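Local structure of tail spike protein gp49 (4RU4) at residues G333-C338 with K354-R359; G380-D385 with C420-Q425. The protein forms a trimeric phage tailspike and acts as a lyase on the O-specific polysaccharide of Pseudomonas, probably opening the way for virus entry. One frame throughout, in Å; residues are numbered along the deposited sequence. Where two conformers were deposited one is given.

Contact 1. Residues G333-C338 with K354-R359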
loop_
_atom_site.group_PDB
_atom_site.type_symbol
_atom_site.label_atom_id
_atom_site.label_comp_id
_atom_site.label_asym_id
_atom_site.label_seq_id
_atom_site.Cartn_x
_atom_site.Cartn_y
_atom_site.Cartn_z
ATOM N N GLY B 333 -13.213 -19.222 -7.768
ATOM C CA GLY B 333 -14.509 -18.617 -7.479
ATOM C C GLY B 333 -15.095 -18.830 -6.099
ATOM O O GLY B 333 -16.201 -18.343 -5.817
ATOM N N ASN B 334 -14.412 -19.581 -5.233
ATOM C CA ASN B 334 -14.881 -19.630 -3.852
ATOM C C ASN B 334 -14.121 -18.697 -2.905
ATOM O O ASN B 334 -14.025 -18.972 -1.709
ATOM C CB ASN B 334 -14.875 -21.073 -3.308
ATOM C CG ASN B 334 -13.459 -21.605 -3.092
ATOM O OD1 ASN B 334 -12.535 -21.227 -3.800
ATOM N ND2 ASN B 334 -13.292 -22.487 -2.103
ATOM N N ALA B 335 -13.563 -17.606 -3.439
ATOM C CA ALA B 335 -12.828 -16.639 -2.636
ATOM C C ALA B 335 -13.765 -15.490 -2.298
ATOM O O ALA B 335 -14.556 -15.086 -3.137
ATOM C CB ALA B 335 -11.593 -16.102 -3.407
ATOM N N GLU B 336 -13.688 -14.970 -1.076
ATOM C CA GLU B 336 -14.390 -13.723 -0.732
ATOM C C GLU B 336 -13.514 -12.851 0.142
ATOM O O GLU B 336 -12.964 -13.352 1.125
ATOM C CB GLU B 336 -15.710 -14.002 -0.014
ATOM C CG GLU B 336 -16.318 -12.766 0.641
ATOM C CD GLU B 336 -17.735 -12.971 1.171
ATOM O OE1 GLU B 336 -18.138 -14.114 1.450
ATOM O OE2 GLU B 336 -18.455 -11.965 1.314
ATOM N N ASP B 337 -13.375 -11.562 -0.193
ATOM C CA ASP B 337 -12.681 -10.644 0.707
ATOM C C ASP B 337 -11.218 -11.066 0.792
ATOM O O ASP B 337 -10.673 -11.279 1.869
ATOM C CB ASP B 337 -13.322 -10.628 2.115
ATOM C CG ASP B 337 -12.771 -9.513 3.004
ATOM O OD1 ASP B 337 -12.237 -8.515 2.468
ATOM O OD2 ASP B 337 -12.872 -9.630 4.247
ATOM N N CYS B 338 -10.587 -11.226 -0.361
ATOM C CA CYS B 338 -9.161 -11.545 -0.389
ATOM C C CYS B 338 -8.464 -10.543 -1.300
ATOM O O CYS B 338 -9.116 -9.875 -2.101
ATOM C CB CYS B 338 -8.952 -12.940 -0.961
ATOM S SG CYS B 338 -9.531 -14.292 0.074
ATOM N N LYS B 354 -15.865 -13.180 -4.984
ATOM C CA LYS B 354 -16.610 -12.012 -4.477
ATOM C C LYS B 354 -15.704 -11.119 -3.665
ATOM O O LYS B 354 -14.971 -11.616 -2.825
ATOM C CB LYS B 354 -17.772 -12.472 -3.579
ATOM C CG LYS B 354 -18.505 -11.305 -2.825
ATOM C CD LYS B 354 -19.794 -11.795 -2.111
ATOM C CE LYS B 354 -20.406 -10.735 -1.188
ATOM N NZ LYS B 354 -21.617 -11.316 -0.473
ATOM N N ASP B 355 -15.773 -9.804 -3.892
ATOM C CA ASP B 355 -15.011 -8.831 -3.096
ATOM C C ASP B 355 -13.505 -9.111 -3.136
ATOM O O ASP B 355 -12.890 -9.478 -2.123
ATOM C CB ASP B 355 -15.532 -8.764 -1.643
ATOM C CG ASP B 355 -16.965 -8.242 -1.568
ATOM O OD1 ASP B 355 -17.450 -7.671 -2.571
ATOM O OD2 ASP B 355 -17.613 -8.417 -0.512
ATOM N N ILE B 356 -12.918 -8.928 -4.313
ATOM C CA ILE B 356 -11.495 -9.186 -4.534
ATOM C C ILE B 356 -10.779 -7.901 -4.980
ATOM O O ILE B 356 -11.306 -7.152 -5.795
ATOM C CB ILE B 356 -11.341 -10.208 -5.651
ATOM C CG1 ILE B 356 -12.062 -11.519 -5.294
ATOM C CG2 ILE B 356 -9.851 -10.401 -6.020
ATOM C CD1 ILE B 356 -11.664 -12.166 -3.982
ATOM N N SER B 357 -9.576 -7.636 -4.456
ATOM C CA SER B 357 -8.876 -6.405 -4.829
ATOM C C SER B 357 -7.416 -6.702 -5.146
ATOM O O SER B 357 -6.827 -7.633 -4.560
ATOM C CB SER B 357 -8.959 -5.365 -3.704
ATOM O OG SER B 357 -10.270 -5.309 -3.149
ATOM N N TYR B 358 -6.859 -5.922 -6.074
ATOM C CA TYR B 358 -5.415 -5.812 -6.287
ATOM C C TYR B 358 -5.055 -4.373 -5.950
ATOM O O TYR B 358 -5.680 -3.447 -6.477
ATOM C CB TYR B 358 -5.057 -6.130 -7.753
ATOM C CG TYR B 358 -5.249 -7.585 -8.048
ATOM C CD1 TYR B 358 -6.510 -8.087 -8.334
ATOM C CD2 TYR B 358 -4.175 -8.480 -7.977
ATOM C CE1 TYR B 358 -6.707 -9.464 -8.575
ATOM C CE2 TYR B 358 -4.359 -9.842 -8.191
ATOM C CZ TYR B 358 -5.631 -10.326 -8.500
ATOM O OH TYR B 358 -5.839 -11.677 -8.703
ATOM N N ARG B 359 -4.071 -4.169 -5.071
ATOM C CA ARG B 359 -3.730 -2.824 -4.606
ATOM C C ARG B 359 -2.241 -2.570 -4.743
ATOM O O ARG B 359 -1.436 -3.314 -4.169
ATOM C CB ARG B 359 -4.087 -2.645 -3.134
ATOM C CG ARG B 359 -5.537 -2.996 -2.794
ATOM C CD ARG B 359 -5.773 -2.868 -1.285
ATOM N NE ARG B 359 -7.197 -2.764 -0.970
ATOM C CZ ARG B 359 -7.926 -3.699 -0.363
ATOM N NH1 ARG B 359 -7.375 -4.840 0.046
ATOM N NH2 ARG B 359 -9.220 -3.480 -0.139
HETATM O O HOH W 1 -16.794 -9.600 1.697
HETATM O O HOH W 2 -20.972 -13.990 1.621
HETATM O O HOH W 3 -10.386 -6.070 1.081
HETATM O O HOH W 4 -10.823 -7.353 -1.480
#

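Contact 2. Residues G380-D385 with C420-Q425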
loop_
_atom_site.group_PDB
_atom_site.type_symbol
_atom_site.label_atom_id
_atom_site.label_comp_id
_atom_site.label_asym_id
_atom_site.label_seq_id
_atom_site.Cartn_x
_atom_site.Cartn_y
_atom_site.Cartn_z
ATOM N N GLY B 380 -20.534 -8.853 -6.137
ATOM C CA GLY B 380 -19.783 -8.017 -5.210
ATOM C C GLY B 380 -18.860 -7.057 -5.938
ATOM O O GLY B 380 -19.130 -6.642 -7.057
ATOM N N THR B 381 -17.760 -6.684 -5.298
ATOM C CA THR B 381 -16.953 -5.595 -5.820
ATOM C C THR B 381 -15.574 -6.104 -6.202
ATOM O O THR B 381 -14.939 -6.846 -5.442
ATOM C CB THR B 381 -16.849 -4.495 -4.738
ATOM O OG1 THR B 381 -18.163 -3.985 -4.479
ATOM C CG2 THR B 381 -15.928 -3.350 -5.166
ATOM N N PHE B 382 -15.102 -5.698 -7.371
ATOM C CA PHE B 382 -13.810 -6.161 -7.860
ATOM C C PHE B 382 -13.003 -4.935 -8.255
ATOM O O PHE B 382 -13.457 -4.116 -9.069
ATOM C CB PHE B 382 -14.028 -7.114 -9.034
ATOM C CG PHE B 382 -14.903 -8.272 -8.676
ATOM C CD1 PHE B 382 -16.297 -8.164 -8.752
ATOM C CD2 PHE B 382 -14.342 -9.451 -8.186
ATOM C CE1 PHE B 382 -17.129 -9.248 -8.369
ATOM C CE2 PHE B 382 -15.172 -10.533 -7.805
ATOM C CZ PHE B 382 -16.555 -10.423 -7.912
ATOM N N LEU B 383 -11.820 -4.810 -7.667
ATOM C CA LEU B 383 -11.111 -3.537 -7.629
ATOM C C LEU B 383 -9.694 -3.713 -8.129
ATOM O O LEU B 383 -9.019 -4.668 -7.726
ATOM C CB LEU B 383 -11.080 -3.018 -6.184
ATOM C CG LEU B 383 -10.269 -1.758 -5.848
ATOM C CD1 LEU B 383 -10.743 -0.554 -6.681
ATOM C CD2 LEU B 383 -10.365 -1.420 -4.364
ATOM N N LEU B 384 -9.262 -2.819 -9.023
ATOM C CA LEU B 384 -7.839 -2.620 -9.326
ATOM C C LEU B 384 -7.503 -1.242 -8.776
ATOM O O LEU B 384 -7.849 -0.217 -9.370
ATOM C CB LEU B 384 -7.555 -2.661 -10.843
ATOM C CG LEU B 384 -7.850 -3.969 -11.556
ATOM C CD1 LEU B 384 -7.439 -3.894 -13.024
ATOM C CD2 LEU B 384 -7.133 -5.121 -10.862
ATOM N N ASP B 385 -6.826 -1.231 -7.636
ATOM C CA ASP B 385 -6.614 -0.039 -6.863
ATOM C C ASP B 385 -5.192 0.469 -7.087
ATOM O O ASP B 385 -4.248 -0.098 -6.517
ATOM C CB ASP B 385 -6.785 -0.442 -5.399
ATOM C CG ASP B 385 -6.733 0.725 -4.446
ATOM O OD1 ASP B 385 -5.909 1.660 -4.603
ATOM O OD2 ASP B 385 -7.568 0.704 -3.516
ATOM N N CYS B 420 -22.763 -6.720 -9.354
ATOM C CA CYS B 420 -21.304 -6.642 -9.536
ATOM C C CYS B 420 -20.850 -5.209 -9.701
ATOM O O CYS B 420 -21.460 -4.466 -10.455
ATOM C CB CYS B 420 -20.893 -7.381 -10.812
ATOM S SG CYS B 420 -21.274 -9.131 -10.805
ATOM N N ASN B 421 -19.760 -4.834 -9.028
ATOM C CA ASN B 421 -19.153 -3.518 -9.244
ATOM C C ASN B 421 -17.705 -3.732 -9.685
ATOM O O ASN B 421 -16.923 -4.325 -8.955
ATOM C CB ASN B 421 -19.161 -2.722 -7.938
ATOM C CG ASN B 421 -20.510 -2.682 -7.309
ATOM O OD1 ASN B 421 -21.489 -2.337 -7.959
ATOM N ND2 ASN B 421 -20.586 -3.049 -6.044
ATOM N N PHE B 422 -17.358 -3.300 -10.888
ATOM C CA PHE B 422 -15.982 -3.420 -11.343
ATOM C C PHE B 422 -15.355 -2.044 -11.310
ATOM O O PHE B 422 -15.822 -1.121 -12.004
ATOM C CB PHE B 422 -15.948 -4.020 -12.761
ATOM C CG PHE B 422 -16.417 -5.437 -12.795
ATOM C CD1 PHE B 422 -15.569 -6.454 -12.376
ATOM C CD2 PHE B 422 -17.721 -5.759 -13.152
ATOM C CE1 PHE B 422 -16.000 -7.759 -12.350
ATOM C CE2 PHE B 422 -18.133 -7.081 -13.160
ATOM C CZ PHE B 422 -17.273 -8.069 -12.741
ATOM N N LEU B 423 -14.316 -1.903 -10.489
ATOM C CA LEU B 423 -13.727 -0.586 -10.213
ATOM C C LEU B 423 -12.285 -0.539 -10.638
ATOM O O LEU B 423 -11.488 -1.366 -10.178
ATOM C CB LEU B 423 -13.758 -0.286 -8.702
ATOM C CG LEU B 423 -15.088 -0.568 -7.993
ATOM C CD1 LEU B 423 -14.999 -0.313 -6.498
ATOM C CD2 LEU B 423 -16.249 0.214 -8.622
ATOM N N ILE B 424 -11.929 0.458 -11.445
ATOM C CA ILE B 424 -10.539 0.672 -11.812
ATOM C C ILE B 424 -10.236 2.078 -11.354
ATOM O O ILE B 424 -10.832 3.048 -11.846
ATOM C CB ILE B 424 -10.275 0.530 -13.330
ATOM C CG1 ILE B 424 -10.458 -0.914 -13.805
ATOM C CG2 ILE B 424 -8.845 0.979 -13.667
ATOM C CD1 ILE B 424 -11.918 -1.304 -14.017
ATOM N N GLN B 425 -9.356 2.193 -10.365
ATOM C CA GLN B 425 -9.111 3.488 -9.739
ATOM C C GLN B 425 -7.639 3.865 -9.793
ATOM O O GLN B 425 -6.784 3.256 -9.137
ATOM C CB GLN B 425 -9.601 3.530 -8.291
ATOM C CG GLN B 425 -11.101 3.211 -8.104
ATOM C CD GLN B 425 -11.535 3.396 -6.649
ATOM O OE1 GLN B 425 -10.693 3.589 -5.776
ATOM N NE2 GLN B 425 -12.837 3.336 -6.386
#

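Contact 1. Residues G333-C338 with K354-R359
Ile-356 supplies the tightly packed part of this contact. Its CD1 is directed back to segment 333-338, 4.0 Å from Ala-335 CB and 4.1 Å from Cys-338 CB, and so sits between two small side chains of 333-338. With CG1 placed beside the backbone N (chi1 -59°), CD1 also reaches the peptide of Cys-338, 3.9 Å from Cys-338 N. Phe-331 and Trp-351 pack against the same isoleucine. The backbones run parallel: Lys-354 N donates to Ala-335 O, Asp-337 N to Lys-354 O, and Ser-357 N to Cys-338 O. Between these bonds, the backbones of Asp-337 and Asp-355 stack in register where each segment turns a corner with left-handed backbone angles. This is the stacking of successive coils in the right-handed parallel beta-helix of pectin lyase-like proteins. On the other side, charges and water replace hydrocarbon. Glu-336 and Lys-354 both extend from the sheet and lie alongside each other, pointing the same way; Glu-336 OE2 rests 3.4 Å from Lys-354 CE, yet its salt bridge to Lys-354 NZ is long at 3.7 Å. Stronger partners hold the two ends, Arg-309 for the carboxylate and Gln-418 for the ammonium group. One water donates to both Glu-336 OE2 and Asp-355 OD2, mediating between carboxylate oxygens 4.1 Å apart, while Arg-430 of the second subunit forms a salt bridge with Asp-355 OD1. Farther along, another water donates to Cys-338 O and Asp-355 O.

Contact 2. Residues G380-D385 with C420-Q425
The rings of Phe-382 and Phe-422 project the same way from adjacent strands, their planes 21° apart but slid so far that they barely overlap, with centroids separated by 5.3 Å. Their closest atoms are Phe-382 CD1 and Phe-422 CE1, 3.6 Å apart, and Phe-382 CB also lies against Phe-422 CD1. Asn-421 O lies at the edge of the Phe-382 ring, near its plane. The indole of Trp-351 meets both phenyl groups at an angle. A third flat group, the Asn-421 amide, uses an N-H of ND2 within its own plane to donate to Thr-381 OG1 at 3.0 Å, in an almost straight bond (176°). Its OD1 accepts from Asn-453 ND2, so both ends of the amide are held. Backbone hydrogen bonds run from Asn-421 N to Gly-380 O through to Gln-425 N to Leu-384 O, forming an in-register parallel ladder of the beta-helix. The phenylalanines, Leu-384 and Ile-424 stack in rows inside the coils, aromatic above aromatic and aliphatic above aliphatic. Thr-381, Leu-383 and Leu-423 occupy the opposite face. There Thr-381 CG2 lies only 3.4 Å from Leu-423 CD1, a tight methyl contact. Leu-383 CG is trans to the backbone N (chi1 174°), which brings CD1 within 3.6 Å of Leu-423 CB and beside CG and CD of Gln-425. This face meets the second subunit, whose His-360 hydrogen-bonds to Asp-385; the Gln-425 amide is gripped by Gln-455 and by Gly-427 N of that subunit.

In the fold
Followed from the N terminus, the chain leaves 333-338, passes through strands 338-341, 344-345 and 349-352, and returns at 354-359, where contact 1 closes one turn of the beta-helix. It goes on through 362-364 and 372-377 to 380-385, then makes a longer excursion before 420-425 closes contact 2. The two loops are in series and neither encloses nor crosses the other. Strands 356-359 and 380-385 are neighbours, joined by a probable hydrogen bond from Asp-385 N to Tyr-358 O. Along the sequence, the calcium ligand Gly-368 falls between the two loops and Asp-394 within the second, though both contacts lie away from that site. Both contacts also touch the second subunit.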